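Cysteine synthase (Fusobacterium nucleatum subsp. nucleatum strain ATCC 25586, PDB 5XEN) probably catalyses the pyridoxal-phosphate-dependent conversion of O-acetyl-L-serine and hydrogen sulfide into L-cysteine and acetate. Local coordinates at residues 70-75 and 145-150; 45-50 and 81-86; 77-82 and 105-110. One frame throughout, in Å; residues are numbered along the deposited sequence. Where two conformers were deposited one is given.

How the contacts relate
From the N terminus, helix 46-59 opens contact 2, and strand 68-72 with the turn after it opens contact 1. Helix 76-88 then opens contact 3 and, a turn further on, closes contact 2; the two share L81 and A82. Helix 102-110 closes contact 3, so that loop is nested inside the longer one that contact 1 closes at 145-150. Contacts 1 and 2 instead cross, since their segments alternate. Helix 76-88 is thus tied to helix 46-59 and to the next helix along, while contact 1 joins the sheet to the 145-150 loop. T77 OG1 and Q146 OE1, 2.7 Å apart, connect contacts 1 and 3 beside the bound serine.

Contact 1 (70-75 and 145-150); sequences IEATSG and NQFTNV. With SER (serine), chain N.
E71 turns CG anti to its own N (chi1 -177°) and then bends at chi2, which presents its carboxylate to the backbone of N145 and Q146. Its two oxygens take neighbouring amides: N145 N reaches OE1 of E71 at 2.8 Å, on the syn side but 19° out of the carboxylate plane, and Q146 N meets the syn lone pair of E71 OE2 at 2.8 Å. This two-point grip fixes the rotation of the carboxylate. CG of Q146 sits between its N and carbonyl carbon (chi1 63°), and the extended chain beyond carries the amide to the strand end. There NE2 donates to A72 O at 3.1 Å, in the carbonyl plane, and to O of the bound serine at 2.9 Å. A72 O can only accept, which identifies the nitrogen; OE1 pairs with T77 OG1. The F147 ring lies over Q146 CG. S74 N also donates to O of the serine (2.9 Å), and S74 OG lies 2.6 Å from the ligand's OG. T73 OG1 accepts from G75 N, forming an ST turn. The T-S-G turn and this glutamine hold the serine carboxylate, consistent with the substrate-carboxylate loop of the O-acetylserine sulfhydrylase family.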
# COMPACT_ATOMS: atom_id res chain seq x y z
N ILE B 70 12.82 -15.77 -14.75
CA ILE B 70 13.52 -16.25 -13.58
C ILE B 70 14.46 -15.15 -13.06
O ILE B 70 15.21 -14.58 -13.84
CB ILE B 70 14.36 -17.50 -13.86
CG1 ILE B 70 13.57 -18.60 -14.57
CG2 ILE B 70 14.82 -18.08 -12.52
CD1 ILE B 70 14.47 -19.68 -15.13
N GLU B 71 14.42 -14.86 -11.76
CA GLU B 71 15.19 -13.75 -11.20
C GLU B 71 15.61 -14.06 -9.77
O GLU B 71 14.85 -14.72 -9.03
CB GLU B 71 14.41 -12.45 -11.28
CG GLU B 71 15.12 -11.19 -10.79
CD GLU B 71 16.26 -10.69 -11.71
OE1 GLU B 71 16.76 -11.47 -12.56
OE2 GLU B 71 16.65 -9.50 -11.57
N ALA B 72 16.83 -13.68 -9.41
CA ALA B 72 17.30 -13.72 -8.03
C ALA B 72 17.01 -12.35 -7.39
O ALA B 72 17.30 -11.33 -7.99
CB ALA B 72 18.80 -14.04 -7.98
N THR B 73 16.47 -12.34 -6.18
CA THR B 73 15.97 -11.11 -5.57
C THR B 73 15.99 -11.26 -4.04
O THR B 73 15.84 -12.38 -3.52
CB THR B 73 14.53 -10.80 -6.04
OG1 THR B 73 13.99 -9.67 -5.34
CG2 THR B 73 13.59 -11.95 -5.77
N SER B 74 16.14 -10.13 -3.34
CA SER B 74 15.93 -10.11 -1.90
C SER B 74 14.43 -9.91 -1.58
O SER B 74 14.05 -9.93 -0.40
CB SER B 74 16.80 -9.04 -1.23
OG SER B 74 16.47 -7.75 -1.68
N GLY B 75 13.60 -9.68 -2.58
CA GLY B 75 12.15 -9.73 -2.38
C GLY B 75 11.36 -8.80 -3.26
O GLY B 75 10.49 -9.23 -4.01
N ASN B 145 18.06 -10.10 -14.62
CA ASN B 145 19.35 -9.79 -14.00
C ASN B 145 19.49 -8.30 -13.60
O ASN B 145 20.25 -7.52 -14.21
CB ASN B 145 20.51 -10.21 -14.89
CG ASN B 145 21.81 -10.27 -14.12
OD1 ASN B 145 21.90 -9.80 -12.97
ND2 ASN B 145 22.82 -10.83 -14.74
N GLN B 146 18.73 -7.92 -12.59
CA GLN B 146 18.73 -6.56 -12.06
C GLN B 146 20.13 -6.03 -11.63
O GLN B 146 20.31 -4.84 -11.55
CB GLN B 146 17.79 -6.49 -10.86
CG GLN B 146 18.21 -7.36 -9.69
CD GLN B 146 17.29 -7.17 -8.48
OE1 GLN B 146 16.79 -6.06 -8.23
NE2 GLN B 146 17.10 -8.24 -7.71
N PHE B 147 21.07 -6.92 -11.33
CA PHE B 147 22.42 -6.52 -10.92
C PHE B 147 23.24 -5.97 -12.08
O PHE B 147 24.19 -5.23 -11.85
CB PHE B 147 23.14 -7.71 -10.27
CG PHE B 147 22.33 -8.36 -9.18
CD1 PHE B 147 22.27 -7.79 -7.92
CD2 PHE B 147 21.56 -9.47 -9.46
CE1 PHE B 147 21.48 -8.36 -6.93
CE2 PHE B 147 20.76 -10.03 -8.47
CZ PHE B 147 20.75 -9.48 -7.20
N THR B 148 22.87 -6.32 -13.32
CA THR B 148 23.63 -5.89 -14.52
C THR B 148 22.81 -5.19 -15.58
O THR B 148 23.35 -4.51 -16.45
CB THR B 148 24.38 -7.07 -15.17
OG1 THR B 148 23.41 -8.01 -15.68
CG2 THR B 148 25.27 -7.74 -14.16
N ASN B 149 21.49 -5.33 -15.52
CA ASN B 149 20.61 -4.85 -16.56
C ASN B 149 20.47 -3.33 -16.51
O ASN B 149 20.00 -2.79 -15.53
CB ASN B 149 19.23 -5.52 -16.40
CG ASN B 149 18.29 -5.30 -17.59
OD1 ASN B 149 18.32 -4.27 -18.24
ND2 ASN B 149 17.41 -6.30 -17.86
N VAL B 150 20.88 -2.65 -17.59
CA VAL B 150 20.84 -1.20 -17.63
C VAL B 150 19.44 -0.65 -17.42
O VAL B 150 19.25 0.48 -16.99
CB VAL B 150 21.40 -0.67 -18.98
CG1 VAL B 150 20.46 -1.03 -20.14
CG2 VAL B 150 21.65 0.84 -18.92
N SER N . 16.53 -4.78 -3.24
CA SER N . 16.60 -5.53 -4.49
C SER N . 15.57 -6.69 -4.58
O SER N . 15.90 -7.79 -5.12
CB SER N . 17.94 -6.12 -4.63
OG SER N . 17.94 -7.26 -3.79
OXT SER N . 14.40 -6.35 -4.36

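Contact 2 (45-50 and 81-86); sequences TKDRIA and LAMICA. With SER (serine), chain N.
L81 meets A50 where helix 76-88 comes nearest to helix 46-59 within these segments, with CA atoms 5.0 Å apart. The methyl CB of A50 points at the opposing helix and rests 3.4 Å from L81 N, while the leucine branch CD2 flanks the same methyl at 3.7 Å. Two residues on, M83 sends its chain out anti to the backbone N (chi1 178°) and bends it at chi3. This brings the terminal methyl CE up against the D47 carboxylate, 3.5 Å from OD2, the two side chains crossing at about a right angle. That oxygen has its polar partner elsewhere, in G42 N, so the methionine methyl adds van der Waals contact only. M83 also packs on G264 of the second subunit. Next comes I84, whose CD1 touches both A50 CB (3.5 Å) and D47 O (3.8 Å), about one turn apart on the facing helix. The segment axes come to 9.2 Å at a crossing angle of -51°, with the A50 methyl at the point of contact. K46, the predicted pyridoxal phosphate lysine, lies near the N-terminal end of helix 46-59; the contact joins that helix to helix 76-88, whose N-terminal end holds the ligand carboxylate, in what is, as in relatives, a fold-type II enzyme.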
# COMPACT_ATOMS: atom_id res chain seq x y z
N THR B 45 9.60 0.57 -5.03
CA THR B 45 10.17 1.19 -6.21
C THR B 45 10.48 0.17 -7.31
O THR B 45 10.57 0.53 -8.47
CB THR B 45 11.45 2.02 -5.89
OG1 THR B 45 11.59 3.07 -6.86
CG2 THR B 45 12.71 1.17 -5.88
N LYS B 46 10.62 -1.10 -6.95
CA LYS B 46 11.06 -2.11 -7.92
C LYS B 46 10.01 -2.38 -8.97
O LYS B 46 10.33 -2.97 -10.00
CB LYS B 46 11.40 -3.44 -7.24
CG LYS B 46 12.37 -3.36 -6.10
CD LYS B 46 13.72 -2.84 -6.51
CE LYS B 46 14.56 -2.61 -5.28
NZ LYS B 46 13.89 -1.60 -4.46
N ASP B 47 8.77 -1.96 -8.74
CA ASP B 47 7.73 -2.00 -9.80
C ASP B 47 8.26 -1.31 -11.07
O ASP B 47 7.98 -1.75 -12.21
CB ASP B 47 6.48 -1.24 -9.41
CG ASP B 47 5.57 -1.96 -8.44
OD1 ASP B 47 5.97 -3.03 -7.91
OD2 ASP B 47 4.45 -1.42 -8.17
N ARG B 48 9.01 -0.22 -10.88
CA ARG B 48 9.53 0.53 -12.00
C ARG B 48 10.55 -0.26 -12.84
O ARG B 48 10.53 -0.22 -14.07
CB ARG B 48 10.20 1.79 -11.52
CG ARG B 48 9.29 2.76 -10.80
CD ARG B 48 10.12 3.96 -10.35
NE ARG B 48 9.42 4.87 -9.50
CZ ARG B 48 8.78 5.98 -9.90
NH1 ARG B 48 8.73 6.32 -11.18
NH2 ARG B 48 8.16 6.74 -9.01
N ILE B 49 11.45 -0.95 -12.16
CA ILE B 49 12.44 -1.71 -12.85
C ILE B 49 11.89 -3.01 -13.39
O ILE B 49 12.34 -3.47 -14.45
CB ILE B 49 13.72 -1.90 -12.02
CG1 ILE B 49 13.59 -2.97 -10.92
CG2 ILE B 49 14.11 -0.52 -11.45
CD1 ILE B 49 14.96 -3.37 -10.35
N ALA B 50 10.97 -3.62 -12.66
CA ALA B 50 10.32 -4.82 -13.14
C ALA B 50 9.65 -4.49 -14.49
O ALA B 50 9.77 -5.26 -15.45
CB ALA B 50 9.32 -5.36 -12.10
N LEU B 81 8.00 -7.93 -10.22
CA LEU B 81 7.90 -8.85 -11.34
C LEU B 81 6.65 -9.74 -11.24
O LEU B 81 5.96 -9.94 -12.25
CB LEU B 81 9.13 -9.72 -11.44
CG LEU B 81 10.40 -9.06 -11.90
CD1 LEU B 81 11.57 -10.00 -11.61
CD2 LEU B 81 10.32 -8.67 -13.39
N ALA B 82 6.34 -10.22 -10.04
CA ALA B 82 5.16 -11.08 -9.84
C ALA B 82 3.87 -10.41 -10.24
O ALA B 82 3.00 -10.98 -10.95
CB ALA B 82 5.14 -11.60 -8.42
N MET B 83 3.72 -9.16 -9.83
CA MET B 83 2.53 -8.41 -10.13
C MET B 83 2.40 -8.15 -11.63
O MET B 83 1.33 -8.30 -12.20
CB MET B 83 2.54 -7.09 -9.37
CG MET B 83 1.35 -6.21 -9.65
SD MET B 83 1.54 -4.60 -8.88
CE MET B 83 2.81 -3.90 -9.96
N ILE B 84 3.50 -7.74 -12.25
CA ILE B 84 3.51 -7.48 -13.68
C ILE B 84 3.26 -8.76 -14.49
O ILE B 84 2.53 -8.75 -15.48
CB ILE B 84 4.84 -6.84 -14.09
CG1 ILE B 84 4.86 -5.42 -13.49
CG2 ILE B 84 4.97 -6.79 -15.61
CD1 ILE B 84 6.20 -4.76 -13.58
N CYS B 85 3.87 -9.86 -14.06
CA CYS B 85 3.65 -11.15 -14.70
C CYS B 85 2.22 -11.68 -14.53
O CYS B 85 1.68 -12.36 -15.45
CB CYS B 85 4.68 -12.15 -14.22
SG CYS B 85 6.37 -11.84 -14.81
N ALA B 86 1.56 -11.35 -13.41
CA ALA B 86 0.13 -11.63 -13.24
C ALA B 86 -0.69 -10.89 -14.29
O ALA B 86 -1.48 -11.51 -15.00
CB ALA B 86 -0.37 -11.29 -11.81
N SER N . 16.53 -4.78 -3.24
CA SER N . 16.60 -5.53 -4.49
C SER N . 15.57 -6.69 -4.58
O SER N . 15.90 -7.79 -5.12
CB SER N . 17.94 -6.12 -4.63
OG SER N . 17.94 -7.26 -3.79
OXT SER N . 14.40 -6.35 -4.36

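Contact 3 (77-82 and 105-110); sequences TGIGLA and IQLMRA. With SER (serine), chain N.
Two successive helices of a parallel beta-alpha-beta-alpha-beta unit meet here, I79 and G78 of helix 76-88 against L107 and M108 of helix 102-110. The segment axes run nearly parallel, 15° apart, and approach to 8.8 Å. M108 carries the larger share of the contact: its chain lies extended as far as SD, which sits directly against the backbone of G78, a residue without a side chain, 3.7 Å from the carbonyl carbon C. On the same methionine, CG is met by I79 CG1 at 3.7 Å, the two side chains crossing at about a right angle. The isoleucine then continues to its tip, CD1, which touches the L107 branch CD1 at 3.9 Å. With CG1 of I79 anti to its carbonyl carbon (chi1 -63°), one extended arm serves both partners. A turn later, A82 CB comes within 4.2 Å of M108 O. L107 goes on to pack against L266 of the second subunit, so the pair borders the dimer interface. At the N-terminal end of its helix, T77 N donates to the serine carboxylate atom OXT at 2.9 Å with an N-H...O angle of 161°, where the helix dipole would probably favour a negative charge. M108 also rests on I94 and M96, and L81 on L92, all of strand 91-97; both helices therefore cover one face of the parallel sheet, as in consecutive beta-alpha-beta crossovers.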
# COMPACT_ATOMS: atom_id res chain seq x y z
N THR B 77 12.04 -6.82 -5.93
CA THR B 77 12.05 -6.98 -7.39
C THR B 77 11.21 -8.21 -7.80
O THR B 77 10.52 -8.17 -8.80
CB THR B 77 13.47 -7.12 -7.94
OG1 THR B 77 14.17 -5.90 -7.65
CG2 THR B 77 13.44 -7.30 -9.45
N GLY B 78 11.26 -9.26 -6.99
CA GLY B 78 10.42 -10.44 -7.18
C GLY B 78 8.93 -10.11 -7.08
O GLY B 78 8.12 -10.57 -7.89
N ILE B 79 8.56 -9.27 -6.12
CA ILE B 79 7.15 -8.85 -5.98
C ILE B 79 6.68 -8.01 -7.16
O ILE B 79 5.61 -8.23 -7.70
CB ILE B 79 6.93 -8.09 -4.67
CG1 ILE B 79 7.20 -9.01 -3.48
CG2 ILE B 79 5.51 -7.55 -4.61
CD1 ILE B 79 7.37 -8.29 -2.14
N GLY B 80 7.49 -7.02 -7.55
CA GLY B 80 7.20 -6.22 -8.71
C GLY B 80 7.04 -7.04 -9.99
O GLY B 80 6.07 -6.90 -10.73
N LEU B 81 8.00 -7.93 -10.22
CA LEU B 81 7.90 -8.85 -11.34
C LEU B 81 6.65 -9.74 -11.24
O LEU B 81 5.96 -9.94 -12.25
CB LEU B 81 9.13 -9.72 -11.44
CG LEU B 81 10.40 -9.06 -11.90
CD1 LEU B 81 11.57 -10.00 -11.61
CD2 LEU B 81 10.32 -8.67 -13.39
N ALA B 82 6.34 -10.22 -10.04
CA ALA B 82 5.16 -11.08 -9.84
C ALA B 82 3.87 -10.41 -10.24
O ALA B 82 3.00 -10.98 -10.95
CB ALA B 82 5.14 -11.60 -8.42
N ILE B 105 7.50 -13.65 0.58
CA ILE B 105 7.06 -14.90 -0.02
C ILE B 105 5.55 -14.89 -0.25
O ILE B 105 5.07 -15.25 -1.31
CB ILE B 105 7.41 -16.13 0.84
CG1 ILE B 105 8.93 -16.26 1.03
CG2 ILE B 105 6.79 -17.38 0.23
CD1 ILE B 105 9.33 -17.19 2.17
N GLN B 106 4.81 -14.47 0.76
CA GLN B 106 3.36 -14.52 0.70
C GLN B 106 2.84 -13.58 -0.40
O GLN B 106 1.87 -13.90 -1.10
CB GLN B 106 2.73 -14.12 2.04
CG GLN B 106 3.13 -14.95 3.25
CD GLN B 106 2.54 -16.32 3.27
OE1 GLN B 106 2.63 -17.08 2.31
NE2 GLN B 106 1.90 -16.66 4.40
N LEU B 107 3.47 -12.42 -0.55
CA LEU B 107 3.07 -11.48 -1.60
C LEU B 107 3.35 -12.07 -2.98
O LEU B 107 2.47 -12.06 -3.83
CB LEU B 107 3.75 -10.15 -1.42
CG LEU B 107 3.22 -9.32 -0.23
CD1 LEU B 107 4.19 -8.18 0.15
CD2 LEU B 107 1.83 -8.77 -0.53
N MET B 108 4.54 -12.61 -3.18
CA MET B 108 4.87 -13.20 -4.48
C MET B 108 3.91 -14.35 -4.81
O MET B 108 3.41 -14.44 -5.93
CB MET B 108 6.32 -13.68 -4.51
CG MET B 108 7.28 -12.51 -4.73
SD MET B 108 8.97 -13.09 -4.88
CE MET B 108 9.44 -13.20 -3.18
N ARG B 109 3.66 -15.22 -3.84
CA ARG B 109 2.74 -16.35 -4.05
C ARG B 109 1.29 -15.91 -4.31
O ARG B 109 0.61 -16.52 -5.10
CB ARG B 109 2.83 -17.36 -2.92
CG ARG B 109 4.20 -18.04 -2.86
CD ARG B 109 4.19 -19.10 -1.80
NE ARG B 109 3.65 -20.30 -2.38
CZ ARG B 109 3.13 -21.33 -1.73
NH1 ARG B 109 2.96 -21.29 -0.41
NH2 ARG B 109 2.69 -22.38 -2.40
N ALA B 110 0.86 -14.81 -3.70
CA ALA B 110 -0.49 -14.25 -3.94
C ALA B 110 -0.67 -13.90 -5.41
O ALA B 110 -1.76 -13.98 -5.93
CB ALA B 110 -0.70 -12.99 -3.10
N SER N . 16.53 -4.78 -3.24
CA SER N . 16.60 -5.53 -4.49
C SER N . 15.57 -6.69 -4.58
O SER N . 15.90 -7.79 -5.12
CB SER N . 17.94 -6.12 -4.63
OG SER N . 17.94 -7.26 -3.79
OXT SER N . 14.40 -6.35 -4.36